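Local structure of DNA polymerase (Bacillus phage phi29, 2PYL) at residues C[246-251]-C[466-471]; C[283-288]-C[325-330]. The protein replicates the phage genome by protein-primed, strand-displacing DNA synthesis with high processivity and fidelity, and also carries a 3'-5' exonuclease activity. The protein carries 2 engineered substitutions. One frame throughout, in Å; residues are numbered along the deposited sequence.

How the contacts relate
Both contacts belong to the part of the polymerase, residues 230-562, that carries initiation and polymerization, yet they sit in different sheets, with centres about 31 Å apart and nearest atoms about 17 Å apart. Contact 2 is nested along the chain inside the loop that contact 1 closes. In contact 1, strand 245-250, an inner strand of the five-stranded antiparallel palm sheet, carries Asp249, a ligand of the catalytic magnesium, and meets the loop between strands 459-463 and 483-489. Contact 2 pairs strands 283-294 and 324-329 in the sheet of the TPR1 insertion, which stands apart from the catalytic palm. The chain thus leaves the palm, builds this insertion, and returns to lay a loop beside Phe248.

Contact 1 of 2, residues C[246-251]-C[466-471]; sequences MVFDVN and EIPDVI. With MG (magnesium ion), chain E.
Glu466 meets Met246 through its backbone: its carbonyl O lies 3.3 Å from Met246 SD and also accepts a hydrogen bond from Arg451. The methionine chain bends at its last torsion (chi3 -48°), which carries CE past the sulfur to the start of Ile467. There Met246 CE lies 4.2 Å from Ile467 CG1. Ile467 CG1 also approaches the Phe248 ring at its edge, in the ring plane, 3.8 Å from CZ. Pro468 follows with its ring carbon CD 4.0 Å from Phe248 CZ, in an oblique approach. The loop then turns, with Ile471 N hydrogen-bonded back to Pro468 O, and Ile471 reaches inward over the aromatic ring. Ile471 CD1 sits 4.0 Å from the Phe248 ring centroid, only 8° off the normal, a CH-pi contact over the middle of one face. The ring of His485, on strand 483-489, also meets Phe248. Alternation along strand 245-250 sends Met246 and Phe248 to this loop, while Asp249 points to the polymerase active site, where its OD2 binds magnesium at 2.3 Å together with Asp458 and a water. The loop is thus held to the face of the catalytic strand turned from the metal mainly by apolar and CH-pi contacts, with no hydrogen bond between 246-251 and 466-471.

Contact 2 of 2, residues C[283-288]-C[325-330]; sequences LHIQHI and DLWLSN
His287 extends its ring with CG anti to the backbone N (chi1 -179°), while Trp327 swings its indole beside its own N, and the two rings overlap across an antiparallel strand pair. The pair belongs to the sheet of TPR1, an insertion of protein-primed polymerases between palm and fingers. The rings form an offset stack, the imidazole and the indole five-membered ring having centroids 4.0 Å apart and planes at 14°. His287 CB rests directly over the six-membered ring of Trp327, a CH-pi contact 3.5 Å from its centroid. The two residues occupy a non-hydrogen-bonded site, as do Ile285 and Ser329. On the other face Ile288 CG2 packs against Leu326 CB and Leu328 CD1, and helix 330-339 adds Leu333 and Met336 to this apolar cluster. Gln286 and Leu328 exchange two backbone hydrogen bonds, as do Ile288 and Leu326. Gln286 directs its amide away from strand 324-329: NE2 donates to the carbonyl O of the next residue, His287, and to Gly273 O, and OE1 accepts from Tyr275 N. Where the strand gives way to helix 330-339, Asn330 continues the pairing with its side chain: OD1 takes His284 N at 3.1 Å, the donor standing 48° out of the amide's carbonyl plane. The backbone N of Asn330 returns a bond to His284 O, and Asn330 CB lies 3.4 Å from His284 CE1. At the other end Asp325 OD2 forms a salt bridge with Arg289, while OD1 accepts His287 NE2 at 2.7 Å on its anti side, nearly in the imidazole plane.

Contact 1 of 2, residues C[246-251]-C[466-471]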
ATOM      1  N   MET C 246     -25.618   8.842   0.335  1.00 13.49           N
ATOM      2  CA  MET C 246     -24.962   8.389  -0.877  1.00 14.26           C
ATOM      3  C   MET C 246     -23.456   8.670  -0.836  1.00 15.54           C
ATOM      4  O   MET C 246     -22.987   9.588  -0.146  1.00 15.07           O
ATOM      5  CB  MET C 246     -25.599   9.055  -2.106  1.00 16.99           C
ATOM      6  CG  MET C 246     -25.491  10.601  -2.165  1.00 17.71           C
ATOM      7  SD  MET C 246     -26.734  11.417  -3.221  1.00 16.53           S
ATOM      8  CE  MET C 246     -26.624  10.438  -4.717  1.00 16.97           C
ATOM      9  N   VAL C 247     -22.720   7.870  -1.601  1.00 14.39           N
ATOM     10  CA  VAL C 247     -21.272   7.971  -1.711  1.00 13.29           C
ATOM     11  C   VAL C 247     -20.891   8.254  -3.150  1.00 12.99           C
ATOM     12  O   VAL C 247     -21.362   7.586  -4.079  1.00 12.08           O
ATOM     13  CB  VAL C 247     -20.562   6.675  -1.243  1.00 13.33           C
ATOM     14  CG1 VAL C 247     -19.026   6.855  -1.284  1.00  9.18           C
ATOM     15  CG2 VAL C 247     -21.055   6.296   0.159  1.00  8.87           C
ATOM     16  N   PHE C 248     -20.065   9.278  -3.320  1.00 12.76           N
ATOM     17  CA  PHE C 248     -19.470   9.596  -4.600  1.00 13.63           C
ATOM     18  C   PHE C 248     -17.997   9.251  -4.530  1.00 14.93           C
ATOM     19  O   PHE C 248     -17.330   9.560  -3.544  1.00 17.72           O
ATOM     20  CB  PHE C 248     -19.647  11.068  -4.950  1.00 13.51           C
ATOM     21  CG  PHE C 248     -21.061  11.442  -5.311  1.00 13.85           C
ATOM     22  CD1 PHE C 248     -21.968  11.818  -4.326  1.00 13.77           C
ATOM     23  CD2 PHE C 248     -21.484  11.423  -6.631  1.00 13.27           C
ATOM     24  CE1 PHE C 248     -23.271  12.161  -4.654  1.00 13.46           C
ATOM     25  CE2 PHE C 248     -22.791  11.771  -6.961  1.00 13.65           C
ATOM     26  CZ  PHE C 248     -23.681  12.138  -5.964  1.00 12.24           C
ATOM     27  N   ASP C 249     -17.496   8.624  -5.583  1.00 17.05           N
ATOM     28  CA  ASP C 249     -16.131   8.110  -5.620  1.00 18.79           C
ATOM     29  C   ASP C 249     -15.462   8.529  -6.915  1.00 17.82           C
ATOM     30  O   ASP C 249     -15.961   8.202  -7.986  1.00 16.78           O
ATOM     31  CB  ASP C 249     -16.163   6.574  -5.577  1.00 21.06           C
ATOM     32  CG  ASP C 249     -15.103   5.992  -4.681  1.00 22.84           C
ATOM     33  OD1 ASP C 249     -15.149   6.327  -3.487  1.00 25.74           O
ATOM     34  OD2 ASP C 249     -14.249   5.190  -5.131  1.00 22.85           O
ATOM     35  N   VAL C 250     -14.327   9.220  -6.827  1.00 17.45           N
ATOM     36  CA  VAL C 250     -13.606   9.609  -8.041  1.00 18.65           C
ATOM     37  C   VAL C 250     -13.066   8.387  -8.796  1.00 17.81           C
ATOM     38  O   VAL C 250     -12.565   7.436  -8.193  1.00 21.59           O
ATOM     39  CB  VAL C 250     -12.465  10.610  -7.775  1.00 19.08           C
ATOM     40  CG1 VAL C 250     -11.814  11.026  -9.095  1.00 18.43           C
ATOM     41  CG2 VAL C 250     -12.978  11.852  -7.064  1.00 18.64           C
ATOM     42  N   ASN C 251     -13.200   8.408 -10.119  1.00 16.79           N
ATOM     43  CA  ASN C 251     -12.668   7.345 -10.963  1.00 14.99           C
ATOM     44  C   ASN C 251     -11.163   7.549 -11.071  1.00 15.44           C
ATOM     45  O   ASN C 251     -10.700   8.434 -11.796  1.00 15.70           O
ATOM     46  CB  ASN C 251     -13.339   7.343 -12.348  1.00 15.93           C
ATOM     47  CG  ASN C 251     -14.867   7.221 -12.271  1.00 15.85           C
ATOM     48  OD1 ASN C 251     -15.398   6.362 -11.575  1.00 16.00           O
ATOM     49  ND2 ASN C 251     -15.572   8.102 -12.974  1.00 16.55           N
ATOM     50  N   GLU C 466     -30.384  12.056  -3.782  1.00 14.92           N
ATOM     51  CA  GLU C 466     -30.321  12.678  -5.113  1.00 15.50           C
ATOM     52  C   GLU C 466     -28.989  13.413  -5.330  1.00 14.81           C
ATOM     53  O   GLU C 466     -28.411  13.980  -4.402  1.00 13.24           O
ATOM     54  CB  GLU C 466     -31.500  13.636  -5.340  1.00 18.75           C
ATOM     55  CG  GLU C 466     -32.876  13.095  -4.895  1.00 21.86           C
ATOM     56  CD  GLU C 466     -33.279  11.784  -5.582  1.00 23.86           C
ATOM     57  OE1 GLU C 466     -33.217  11.725  -6.835  1.00 24.21           O
ATOM     58  OE2 GLU C 466     -33.677  10.824  -4.864  1.00 25.55           O
ATOM     59  N   ILE C 467     -28.495  13.381  -6.563  1.00 13.56           N
ATOM     60  CA  ILE C 467     -27.237  14.036  -6.904  1.00 14.01           C
ATOM     61  C   ILE C 467     -27.395  15.549  -6.760  1.00 14.08           C
ATOM     62  O   ILE C 467     -28.302  16.125  -7.347  1.00 13.38           O
ATOM     63  CB  ILE C 467     -26.780  13.713  -8.350  1.00 14.68           C
ATOM     64  CG1 ILE C 467     -26.457  12.220  -8.499  1.00 15.24           C
ATOM     65  CG2 ILE C 467     -25.553  14.550  -8.738  1.00 13.79           C
ATOM     66  CD1 ILE C 467     -26.113  11.813  -9.933  1.00 14.69           C
ATOM     67  N   PRO C 468     -26.505  16.203  -5.983  1.00 14.50           N
ATOM     68  CA  PRO C 468     -26.589  17.663  -5.901  1.00 13.86           C
ATOM     69  C   PRO C 468     -26.413  18.283  -7.274  1.00 13.87           C
ATOM     70  O   PRO C 468     -25.561  17.834  -8.033  1.00 12.21           O
ATOM     71  CB  PRO C 468     -25.418  18.035  -4.982  1.00 12.80           C
ATOM     72  CG  PRO C 468     -25.129  16.787  -4.222  1.00 13.16           C
ATOM     73  CD  PRO C 468     -25.398  15.679  -5.170  1.00 12.51           C
ATOM     74  N   ASP C 469     -27.224  19.297  -7.577  1.00 16.01           N
ATOM     75  CA  ASP C 469     -27.174  19.995  -8.859  1.00 17.80           C
ATOM     76  C   ASP C 469     -25.820  20.701  -9.099  1.00 18.23           C
ATOM     77  O   ASP C 469     -25.371  20.851 -10.232  1.00 18.11           O
ATOM     78  CB  ASP C 469     -28.343  20.991  -8.976  1.00 20.62           C
ATOM     79  CG  ASP C 469     -29.710  20.301  -9.236  1.00 23.57           C
ATOM     80  OD1 ASP C 469     -29.779  19.062  -9.439  1.00 24.71           O
ATOM     81  OD2 ASP C 469     -30.739  21.018  -9.250  1.00 24.50           O
ATOM     82  N   VAL C 470     -25.164  21.111  -8.027  1.00 18.88           N
ATOM     83  CA  VAL C 470     -23.876  21.791  -8.125  1.00 19.25           C
ATOM     84  C   VAL C 470     -22.716  20.891  -8.637  1.00 20.72           C
ATOM     85  O   VAL C 470     -21.742  21.409  -9.197  1.00 21.88           O
ATOM     86  CB  VAL C 470     -23.518  22.443  -6.759  1.00 19.69           C
ATOM     87  CG1 VAL C 470     -23.161  21.376  -5.724  1.00 18.03           C
ATOM     88  CG2 VAL C 470     -22.405  23.469  -6.926  1.00 19.65           C
ATOM     89  N   ILE C 471     -22.817  19.567  -8.459  1.00 20.75           N
ATOM     90  CA  ILE C 471     -21.799  18.622  -8.990  1.00 19.97           C
ATOM     91  C   ILE C 471     -22.284  17.740 -10.162  1.00 19.49           C
ATOM     92  O   ILE C 471     -21.527  16.893 -10.639  1.00 18.71           O
ATOM     93  CB  ILE C 471     -21.183  17.707  -7.882  1.00 21.35           C
ATOM     94  CG1 ILE C 471     -22.234  16.802  -7.235  1.00 21.97           C
ATOM     95  CG2 ILE C 471     -20.483  18.541  -6.803  1.00 22.80           C
ATOM     96  CD1 ILE C 471     -21.621  15.675  -6.453  1.00 21.23           C
TER
HETATM   97 MG    MG E3203     -12.401   4.754  -3.860  1.00 19.91          MG
HETATM   98  O   HOH W   1     -12.929   2.792  -4.750  1.00 16.71           O

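Contact 2 of 2, residues C[283-288]-C[325-330]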
ATOM      1  N   LEU C 283       4.576  26.686 -11.151  1.00 12.02           N
ATOM      2  CA  LEU C 283       4.285  25.961  -9.919  1.00 11.82           C
ATOM      3  C   LEU C 283       5.351  26.276  -8.876  1.00 12.34           C
ATOM      4  O   LEU C 283       6.526  26.464  -9.210  1.00 10.99           O
ATOM      5  CB  LEU C 283       4.240  24.459 -10.190  1.00 11.87           C
ATOM      6  CG  LEU C 283       3.170  23.945 -11.171  1.00 13.64           C
ATOM      7  CD1 LEU C 283       3.138  22.426 -11.190  1.00 10.66           C
ATOM      8  CD2 LEU C 283       1.763  24.480 -10.843  1.00 14.19           C
ATOM      9  N   HIS C 284       4.944  26.333  -7.613  1.00 12.46           N
ATOM     10  CA  HIS C 284       5.902  26.535  -6.527  1.00 13.86           C
ATOM     11  C   HIS C 284       5.491  25.866  -5.218  1.00 13.54           C
ATOM     12  O   HIS C 284       4.345  25.458  -5.037  1.00 12.09           O
ATOM     13  CB  HIS C 284       6.189  28.032  -6.299  1.00 13.95           C
ATOM     14  CG  HIS C 284       5.089  28.774  -5.597  1.00 14.96           C
ATOM     15  ND1 HIS C 284       4.011  29.320  -6.264  1.00 14.46           N
ATOM     16  CD2 HIS C 284       4.915  29.079  -4.289  1.00 14.09           C
ATOM     17  CE1 HIS C 284       3.217  29.923  -5.393  1.00 14.01           C
ATOM     18  NE2 HIS C 284       3.740  29.783  -4.187  1.00 14.40           N
ATOM     19  N   ILE C 285       6.482  25.737  -4.340  1.00 12.98           N
ATOM     20  CA  ILE C 285       6.292  25.381  -2.945  1.00 13.76           C
ATOM     21  C   ILE C 285       6.763  26.575  -2.117  1.00 15.57           C
ATOM     22  O   ILE C 285       7.832  27.144  -2.375  1.00 14.92           O
ATOM     23  CB  ILE C 285       7.071  24.114  -2.528  1.00 14.54           C
ATOM     24  CG1 ILE C 285       6.542  22.884  -3.286  1.00 15.65           C
ATOM     25  CG2 ILE C 285       6.911  23.876  -1.035  1.00 14.31           C
ATOM     26  CD1 ILE C 285       7.320  21.611  -3.061  1.00 15.10           C
ATOM     27  N   GLN C 286       5.948  26.950  -1.134  1.00 14.20           N
ATOM     28  CA  GLN C 286       6.174  28.134  -0.323  1.00 12.39           C
ATOM     29  C   GLN C 286       6.245  27.722   1.141  1.00 10.53           C
ATOM     30  O   GLN C 286       5.349  27.057   1.647  1.00 10.38           O
ATOM     31  CB  GLN C 286       5.024  29.140  -0.541  1.00 13.34           C
ATOM     32  CG  GLN C 286       5.088  30.438   0.277  1.00 12.73           C
ATOM     33  CD  GLN C 286       6.128  31.430  -0.223  1.00 13.44           C
ATOM     34  OE1 GLN C 286       5.994  32.002  -1.324  1.00 10.91           O
ATOM     35  NE2 GLN C 286       7.152  31.677   0.603  1.00 10.49           N
ATOM     36  N   HIS C 287       7.330  28.122   1.799  1.00 11.75           N
ATOM     37  CA  HIS C 287       7.453  28.058   3.244  1.00 12.34           C
ATOM     38  C   HIS C 287       6.829  29.319   3.845  1.00 13.51           C
ATOM     39  O   HIS C 287       7.257  30.443   3.550  1.00 15.07           O
ATOM     40  CB  HIS C 287       8.922  27.935   3.651  1.00 13.35           C
ATOM     41  CG  HIS C 287       9.133  27.837   5.130  1.00 14.29           C
ATOM     42  ND1 HIS C 287      10.373  27.973   5.713  1.00 14.70           N
ATOM     43  CD2 HIS C 287       8.259  27.622   6.144  1.00 14.54           C
ATOM     44  CE1 HIS C 287      10.254  27.837   7.023  1.00 16.04           C
ATOM     45  NE2 HIS C 287       8.981  27.620   7.310  1.00 13.16           N
ATOM     46  N   ILE C 288       5.828  29.122   4.691  1.00 15.21           N
ATOM     47  CA  ILE C 288       5.054  30.217   5.282  1.00 17.81           C
ATOM     48  C   ILE C 288       4.947  30.030   6.797  1.00 17.98           C
ATOM     49  O   ILE C 288       4.794  28.907   7.265  1.00 16.73           O
ATOM     50  CB  ILE C 288       3.626  30.303   4.612  1.00 19.82           C
ATOM     51  CG1 ILE C 288       2.855  31.539   5.062  1.00 22.32           C
ATOM     52  CG2 ILE C 288       2.788  29.055   4.903  1.00 21.57           C
ATOM     53  CD1 ILE C 288       1.664  31.871   4.164  1.00 22.26           C
ATOM     54  N   ASP C 325       4.353  26.826  11.266  1.00 18.58           N
ATOM     55  CA  ASP C 325       5.302  26.729  10.158  1.00 18.24           C
ATOM     56  C   ASP C 325       4.754  25.723   9.151  1.00 17.81           C
ATOM     57  O   ASP C 325       4.584  24.560   9.483  1.00 18.72           O
ATOM     58  CB  ASP C 325       6.651  26.197  10.655  1.00 19.90           C
ATOM     59  CG  ASP C 325       7.669  27.279  10.875  1.00 20.91           C
ATOM     60  OD1 ASP C 325       8.489  27.504   9.962  1.00 23.02           O
ATOM     61  OD2 ASP C 325       7.663  27.889  11.962  1.00 20.91           O
ATOM     62  N   LEU C 326       4.498  26.155   7.923  1.00 18.36           N
ATOM     63  CA  LEU C 326       3.897  25.284   6.915  1.00 15.37           C
ATOM     64  C   LEU C 326       4.641  25.358   5.588  1.00 15.98           C
ATOM     65  O   LEU C 326       5.047  26.428   5.143  1.00 16.36           O
ATOM     66  CB  LEU C 326       2.436  25.661   6.684  1.00 15.17           C
ATOM     67  CG  LEU C 326       1.521  25.736   7.903  1.00 14.02           C
ATOM     68  CD1 LEU C 326       0.178  26.344   7.515  1.00 14.04           C
ATOM     69  CD2 LEU C 326       1.341  24.368   8.509  1.00 14.04           C
ATOM     70  N   TRP C 327       4.823  24.201   4.967  1.00 16.22           N
ATOM     71  CA  TRP C 327       5.378  24.121   3.625  1.00 17.65           C
ATOM     72  C   TRP C 327       4.271  23.680   2.688  1.00 15.31           C
ATOM     73  O   TRP C 327       3.692  22.644   2.890  1.00 16.38           O
ATOM     74  CB  TRP C 327       6.542  23.142   3.593  1.00 17.60           C
ATOM     75  CG  TRP C 327       7.732  23.628   4.358  1.00 17.59           C
ATOM     76  CD1 TRP C 327       7.874  23.675   5.721  1.00 17.00           C
ATOM     77  CD2 TRP C 327       8.960  24.119   3.806  1.00 18.33           C
ATOM     78  NE1 TRP C 327       9.118  24.168   6.040  1.00 16.97           N
ATOM     79  CE2 TRP C 327       9.800  24.450   4.884  1.00 17.74           C
ATOM     80  CE3 TRP C 327       9.425  24.323   2.497  1.00 21.96           C
ATOM     81  CZ2 TRP C 327      11.095  24.970   4.698  1.00 21.48           C
ATOM     82  CZ3 TRP C 327      10.719  24.845   2.311  1.00 23.29           C
ATOM     83  CH2 TRP C 327      11.536  25.157   3.409  1.00 21.78           C
ATOM     84  N   LEU C 328       3.979  24.479   1.674  1.00 14.48           N
ATOM     85  CA  LEU C 328       2.740  24.337   0.919  1.00 16.04           C
ATOM     86  C   LEU C 328       2.945  24.535  -0.567  1.00 15.90           C
ATOM     87  O   LEU C 328       3.556  25.515  -0.977  1.00 15.78           O
ATOM     88  CB  LEU C 328       1.705  25.398   1.364  1.00 16.56           C
ATOM     89  CG  LEU C 328       1.155  25.357   2.785  1.00 17.44           C
ATOM     90  CD1 LEU C 328       0.289  26.598   3.029  1.00 17.46           C
ATOM     91  CD2 LEU C 328       0.386  24.056   3.040  1.00 16.17           C
ATOM     92  N   SER C 329       2.382  23.636  -1.366  1.00 15.30           N
ATOM     93  CA  SER C 329       2.265  23.857  -2.805  1.00 15.87           C
ATOM     94  C   SER C 329       1.354  25.039  -3.029  1.00 15.75           C
ATOM     95  O   SER C 329       0.572  25.385  -2.148  1.00 16.49           O
ATOM     96  CB  SER C 329       1.674  22.636  -3.503  1.00 15.40           C
ATOM     97  OG  SER C 329       0.323  22.441  -3.128  1.00 15.37           O
ATOM     98  N   ASN C 330       1.449  25.645  -4.208  1.00 15.35           N
ATOM     99  CA  ASN C 330       0.567  26.746  -4.576  1.00 15.29           C
ATOM    100  C   ASN C 330      -0.933  26.353  -4.593  1.00 17.57           C
ATOM    101  O   ASN C 330      -1.805  27.194  -4.336  1.00 17.19           O
ATOM    102  CB  ASN C 330       0.998  27.376  -5.914  1.00 14.26           C
ATOM    103  CG  ASN C 330       1.081  26.376  -7.059  1.00 13.21           C
ATOM    104  OD1 ASN C 330       2.009  25.589  -7.138  1.00 11.82           O
ATOM    105  ND2 ASN C 330       0.133  26.448  -7.977  1.00 12.74           N
TER